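Local coordinates for protein malate dehydrogenase (Picrophilus torridus, PDB 4BGV) that probably catalyses the reversible NAD-dependent oxidation of malate to oxaloacetate, a step of the tricarboxylic acid cycle, at residues K99-M104 with A131-K136; P126-A131 with E306-N311. All blocks are in the same frame, centred on the assembly; numbering follows the deposited sequence.

Contact 1: residues K99-M104 with A131-K136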
# COMPACT_ATOMS: atom_id res chain seq x y z
N LYS A 99 -25.40 28.87 13.32
CA LYS A 99 -24.46 28.38 14.33
C LYS A 99 -23.13 28.02 13.69
O LYS A 99 -22.06 28.38 14.20
CB LYS A 99 -25.03 27.15 15.04
CG LYS A 99 -24.10 26.57 16.10
CD LYS A 99 -23.87 27.55 17.24
CE LYS A 99 -22.91 26.99 18.29
NZ LYS A 99 -22.74 27.92 19.46
N ASN A 100 -23.18 27.30 12.58
CA ASN A 100 -21.95 26.86 11.95
C ASN A 100 -21.19 28.01 11.28
O ASN A 100 -19.96 28.02 11.29
CB ASN A 100 -22.20 25.71 10.98
CG ASN A 100 -22.37 24.38 11.69
OD1 ASN A 100 -21.78 24.16 12.75
ND2 ASN A 100 -23.19 23.51 11.13
N ILE A 101 -21.91 28.97 10.70
CA ILE A 101 -21.26 30.13 10.09
C ILE A 101 -20.43 30.88 11.13
O ILE A 101 -19.30 31.31 10.86
CB ILE A 101 -22.29 31.07 9.40
CG1 ILE A 101 -22.77 30.44 8.08
CG2 ILE A 101 -21.67 32.42 9.10
CD1 ILE A 101 -23.99 31.12 7.48
N GLY A 102 -20.98 31.00 12.34
CA GLY A 102 -20.27 31.65 13.43
C GLY A 102 -19.01 30.89 13.81
O GLY A 102 -17.98 31.49 14.09
N ILE A 103 -19.10 29.56 13.81
CA ILE A 103 -17.94 28.72 14.10
C ILE A 103 -16.87 28.91 13.01
O ILE A 103 -15.68 29.04 13.31
CB ILE A 103 -18.35 27.24 14.24
CG1 ILE A 103 -19.25 27.05 15.47
CG2 ILE A 103 -17.13 26.34 14.36
CD1 ILE A 103 -19.94 25.71 15.53
N MET A 104 -17.29 28.96 11.75
CA MET A 104 -16.35 29.17 10.65
C MET A 104 -15.69 30.53 10.76
O MET A 104 -14.50 30.68 10.45
CB MET A 104 -17.04 29.04 9.28
CG MET A 104 -17.63 27.67 8.96
SD MET A 104 -16.42 26.32 8.96
CE MET A 104 -16.67 25.67 10.60
N ALA A 131 -17.25 27.07 3.32
CA ALA A 131 -16.05 27.54 2.64
C ALA A 131 -16.13 29.05 2.38
O ALA A 131 -15.15 29.77 2.53
CB ALA A 131 -15.83 26.77 1.32
N TYR A 132 -17.30 29.51 1.97
CA TYR A 132 -17.53 30.94 1.77
C TYR A 132 -17.29 31.70 3.07
O TYR A 132 -16.61 32.73 3.08
CB TYR A 132 -18.94 31.16 1.23
CG TYR A 132 -19.27 32.59 0.88
CD1 TYR A 132 -18.50 33.31 -0.05
CD2 TYR A 132 -20.35 33.23 1.46
CE1 TYR A 132 -18.81 34.62 -0.37
CE2 TYR A 132 -20.67 34.54 1.14
CZ TYR A 132 -19.90 35.22 0.23
OH TYR A 132 -20.24 36.52 -0.07
N ALA A 133 -17.79 31.17 4.18
CA ALA A 133 -17.56 31.80 5.48
C ALA A 133 -16.07 31.81 5.86
O ALA A 133 -15.56 32.79 6.39
CB ALA A 133 -18.38 31.11 6.57
N ILE A 134 -15.38 30.70 5.60
CA ILE A 134 -13.95 30.62 5.90
C ILE A 134 -13.20 31.69 5.09
O ILE A 134 -12.29 32.35 5.60
CB ILE A 134 -13.39 29.21 5.63
CG1 ILE A 134 -13.86 28.23 6.72
CG2 ILE A 134 -11.85 29.21 5.57
CD1 ILE A 134 -13.26 28.48 8.14
N TYR A 135 -13.61 31.87 3.84
CA TYR A 135 -13.04 32.87 2.95
C TYR A 135 -13.26 34.27 3.52
O TYR A 135 -12.33 35.06 3.63
CB TYR A 135 -13.67 32.75 1.56
CG TYR A 135 -13.30 33.88 0.63
CD1 TYR A 135 -11.97 34.23 0.43
CD2 TYR A 135 -14.27 34.61 -0.06
CE1 TYR A 135 -11.61 35.26 -0.42
CE2 TYR A 135 -13.92 35.64 -0.92
CZ TYR A 135 -12.58 35.96 -1.09
OH TYR A 135 -12.21 36.98 -1.94
N LYS A 136 -14.49 34.58 3.90
CA LYS A 136 -14.80 35.90 4.45
C LYS A 136 -14.04 36.20 5.74
O LYS A 136 -13.64 37.34 5.99
CB LYS A 136 -16.31 36.07 4.65
CG LYS A 136 -17.09 36.11 3.34
CD LYS A 136 -18.59 36.18 3.62
CE LYS A 136 -18.99 37.51 4.25
NZ LYS A 136 -19.12 38.59 3.22

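Contact 2: residues P126-A131 with E306-N311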
# COMPACT_ATOMS: atom_id res chain seq x y z
N PRO A 126 -23.35 22.84 5.23
CA PRO A 126 -23.00 22.65 3.82
C PRO A 126 -21.66 23.32 3.51
O PRO A 126 -21.48 24.51 3.78
CB PRO A 126 -24.13 23.37 3.08
CG PRO A 126 -24.54 24.46 4.02
CD PRO A 126 -24.38 23.88 5.41
N ALA A 127 -20.75 22.55 2.94
CA ALA A 127 -19.37 22.99 2.82
C ALA A 127 -19.18 24.11 1.80
O ALA A 127 -18.19 24.84 1.87
CB ALA A 127 -18.44 21.80 2.52
N ASP A 128 -20.10 24.27 0.86
CA ASP A 128 -19.95 25.41 -0.04
C ASP A 128 -20.12 26.71 0.75
O ASP A 128 -19.26 27.60 0.68
CB ASP A 128 -20.86 25.34 -1.27
CG ASP A 128 -22.25 24.83 -0.95
OD1 ASP A 128 -22.65 24.87 0.24
OD2 ASP A 128 -22.94 24.39 -1.90
N ILE A 129 -21.19 26.80 1.54
CA ILE A 129 -21.41 27.99 2.37
C ILE A 129 -20.34 28.14 3.44
O ILE A 129 -19.90 29.26 3.74
CB ILE A 129 -22.81 27.99 3.05
CG1 ILE A 129 -23.89 27.55 2.07
CG2 ILE A 129 -23.13 29.38 3.66
CD1 ILE A 129 -23.92 28.35 0.75
N MET A 130 -19.94 27.04 4.06
CA MET A 130 -18.93 27.11 5.11
C MET A 130 -17.56 27.50 4.55
O MET A 130 -16.80 28.18 5.23
CB MET A 130 -18.85 25.80 5.91
CG MET A 130 -20.13 25.49 6.69
SD MET A 130 -20.73 26.86 7.69
CE MET A 130 -22.48 26.79 7.34
N ALA A 131 -17.25 27.07 3.32
CA ALA A 131 -16.05 27.54 2.64
C ALA A 131 -16.13 29.05 2.38
O ALA A 131 -15.15 29.77 2.53
CB ALA A 131 -15.83 26.77 1.32
N GLU A 306 -29.72 28.75 -6.88
CA GLU A 306 -30.59 29.57 -6.04
C GLU A 306 -30.40 29.26 -4.55
O GLU A 306 -30.37 30.16 -3.72
CB GLU A 306 -32.06 29.41 -6.48
CG GLU A 306 -33.05 29.17 -5.35
CD GLU A 306 -33.89 27.91 -5.57
OE1 GLU A 306 -34.94 28.02 -6.24
OE2 GLU A 306 -33.50 26.82 -5.07
N SER A 307 -30.25 27.98 -4.24
CA SER A 307 -30.03 27.55 -2.86
C SER A 307 -28.73 28.13 -2.29
O SER A 307 -28.70 28.65 -1.17
CB SER A 307 -30.01 26.02 -2.80
OG SER A 307 -29.52 25.57 -1.55
N VAL A 308 -27.66 28.03 -3.07
CA VAL A 308 -26.36 28.58 -2.67
C VAL A 308 -26.41 30.11 -2.55
O VAL A 308 -25.89 30.67 -1.58
CB VAL A 308 -25.25 28.14 -3.64
CG1 VAL A 308 -23.92 28.81 -3.29
CG2 VAL A 308 -25.10 26.63 -3.58
N LYS A 309 -27.06 30.77 -3.51
CA LYS A 309 -27.19 32.22 -3.45
C LYS A 309 -27.91 32.66 -2.18
O LYS A 309 -27.54 33.64 -1.54
CB LYS A 309 -27.98 32.74 -4.66
CG LYS A 309 -27.22 32.81 -5.98
CD LYS A 309 -28.12 33.51 -6.99
CE LYS A 309 -27.47 33.72 -8.34
NZ LYS A 309 -28.42 34.42 -9.25
N LYS A 310 -28.96 31.92 -1.83
CA LYS A 310 -29.79 32.25 -0.67
C LYS A 310 -29.01 32.08 0.63
O LYS A 310 -29.02 32.95 1.50
CB LYS A 310 -31.04 31.36 -0.66
CG LYS A 310 -32.05 31.70 0.42
CD LYS A 310 -32.01 30.69 1.55
CE LYS A 310 -32.40 29.31 1.07
NZ LYS A 310 -32.23 28.30 2.15
N ASN A 311 -28.34 30.94 0.76
CA ASN A 311 -27.56 30.67 1.96
C ASN A 311 -26.31 31.54 2.07
O ASN A 311 -25.87 31.86 3.18
CB ASN A 311 -27.19 29.18 2.04
CG ASN A 311 -28.37 28.31 2.40
OD1 ASN A 311 -29.31 28.76 3.05
ND2 ASN A 311 -28.31 27.04 2.01

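Contact 1: residues K99-M104 with A131-K136
Two neighbouring helices of the NAD-binding Rossmann domain, 93-114 and 127-138, meet where M104 rests against A133 and I134. Helix 93-114 precedes strand 119-122 of the parallel sheet and helix 127-138 follows it. Their short segments run roughly the same way, at 37°, with axes 8.8 Å apart. M104 and I134 are the residues in register.

M104 does most of the work on its side. M104 CB lies 3.7 Å from A133 CB, so a methyl group faces a methylene and the backbones can come close. From there the chain turns. CG sits beside the backbone N (chi1 -63°) and the chain bends again at chi2, which carries the sulfur along the flank of I134. M104 SD is 3.9 Å from I134 CG1 and about as far from I134 CD1. The two side chains slant across each other.

I134 reaches back with its longer branch. CG1 lies anti to its own carbonyl carbon (chi1 -73°), and the bend at chi2 brings the terminal methyl I134 CD1 to 3.4 Å from M104 O. This is a van der Waals contact with a backbone oxygen. A valine here would lack that methyl and is likely to open a gap beside M104 O and the sulfur. I101 adds a looser touch, I101 CG2 lying 4.4 Å from A133 CB. All four residues are buried, and no hydrogen bond joins the segments.

M104 also touches T124, which probably binds NAD(+), as N100 on the helix of M104 probably does. Helix 295-321 covers I101 through A315, Y318 and F319. Y132 and Y135 of helix 127-138 reach F273 of strand 272-281, and Y132 OH also hydrogen-bonds to D316 of helix 295-321.

Contact 2: residues P126-A131 with E306-N311
I129 and N311 set their side chains at about a right angle, and this crossing is the centre of the contact. The end of I129 comes up against the first side-chain carbon of N311: I129 CD1 is 3.6 Å from N311 CB, and I129 CG1 is nearly as close to it. The other branch, CG2, lies anti to the backbone N of I129 and meets the backbone instead, 3.7 Å from N311 O. The isoleucine thus presses on N311 with both branches.

Its CD1 also reaches back one turn along the partner helix. I129 CD1 lies 3.8 Å from V308 O and 4.1 Å from V308 CG1. The two branches of V308 divide the work: CG1 faces the isoleucine, and CG2 faces D128.

D128 slants across V308 and brings OD2 to 3.5 Å from V308 CG2, a carboxylate oxygen against a methyl. D128 OD1 accepts a hydrogen bond of 2.7 Å from I129 N. That bond is bent, at 134°, and OD1 receives it on its anti side. It helps fix the turn of the carboxylate.

The amide of N311 lies beyond CB, farther from the isoleucine, and K310 NZ donates to N311 OD1 from above the carbonyl plane. No hydrogen bond crosses between the segments.

P126, after a cis peptide, holds the N-cap position of helix 127-138. That helix belongs to the NAD-binding domain and helix 295-321 to the C-terminal domain, so the contact lies at their interface. N311 touches R93, probably a substrate-binding residue, on helix 93-114, while V308 leans on I274 of strand 272-281.

In the fold
The centres of contact 1 and contact 2 lie 10 Å apart, and helix 127-138 serves both. A131 belongs to both contacts. Along the chain the order is 99-104, 126-131, 131-136 and 306-311. Contact 1 stays inside the NAD-binding domain, whereas contact 2 brings in helix 295-321 from the C-terminal domain. M130 links them: M130 SD is 3.4 Å from M104 CG, and M130 CE is 3.7 Å from I101 CG1. Helix 127-138 therefore packs on a Rossmann helix and on the last helix of the chain at once. This joins the two domains close to residues that probably bind coenzyme and substrate.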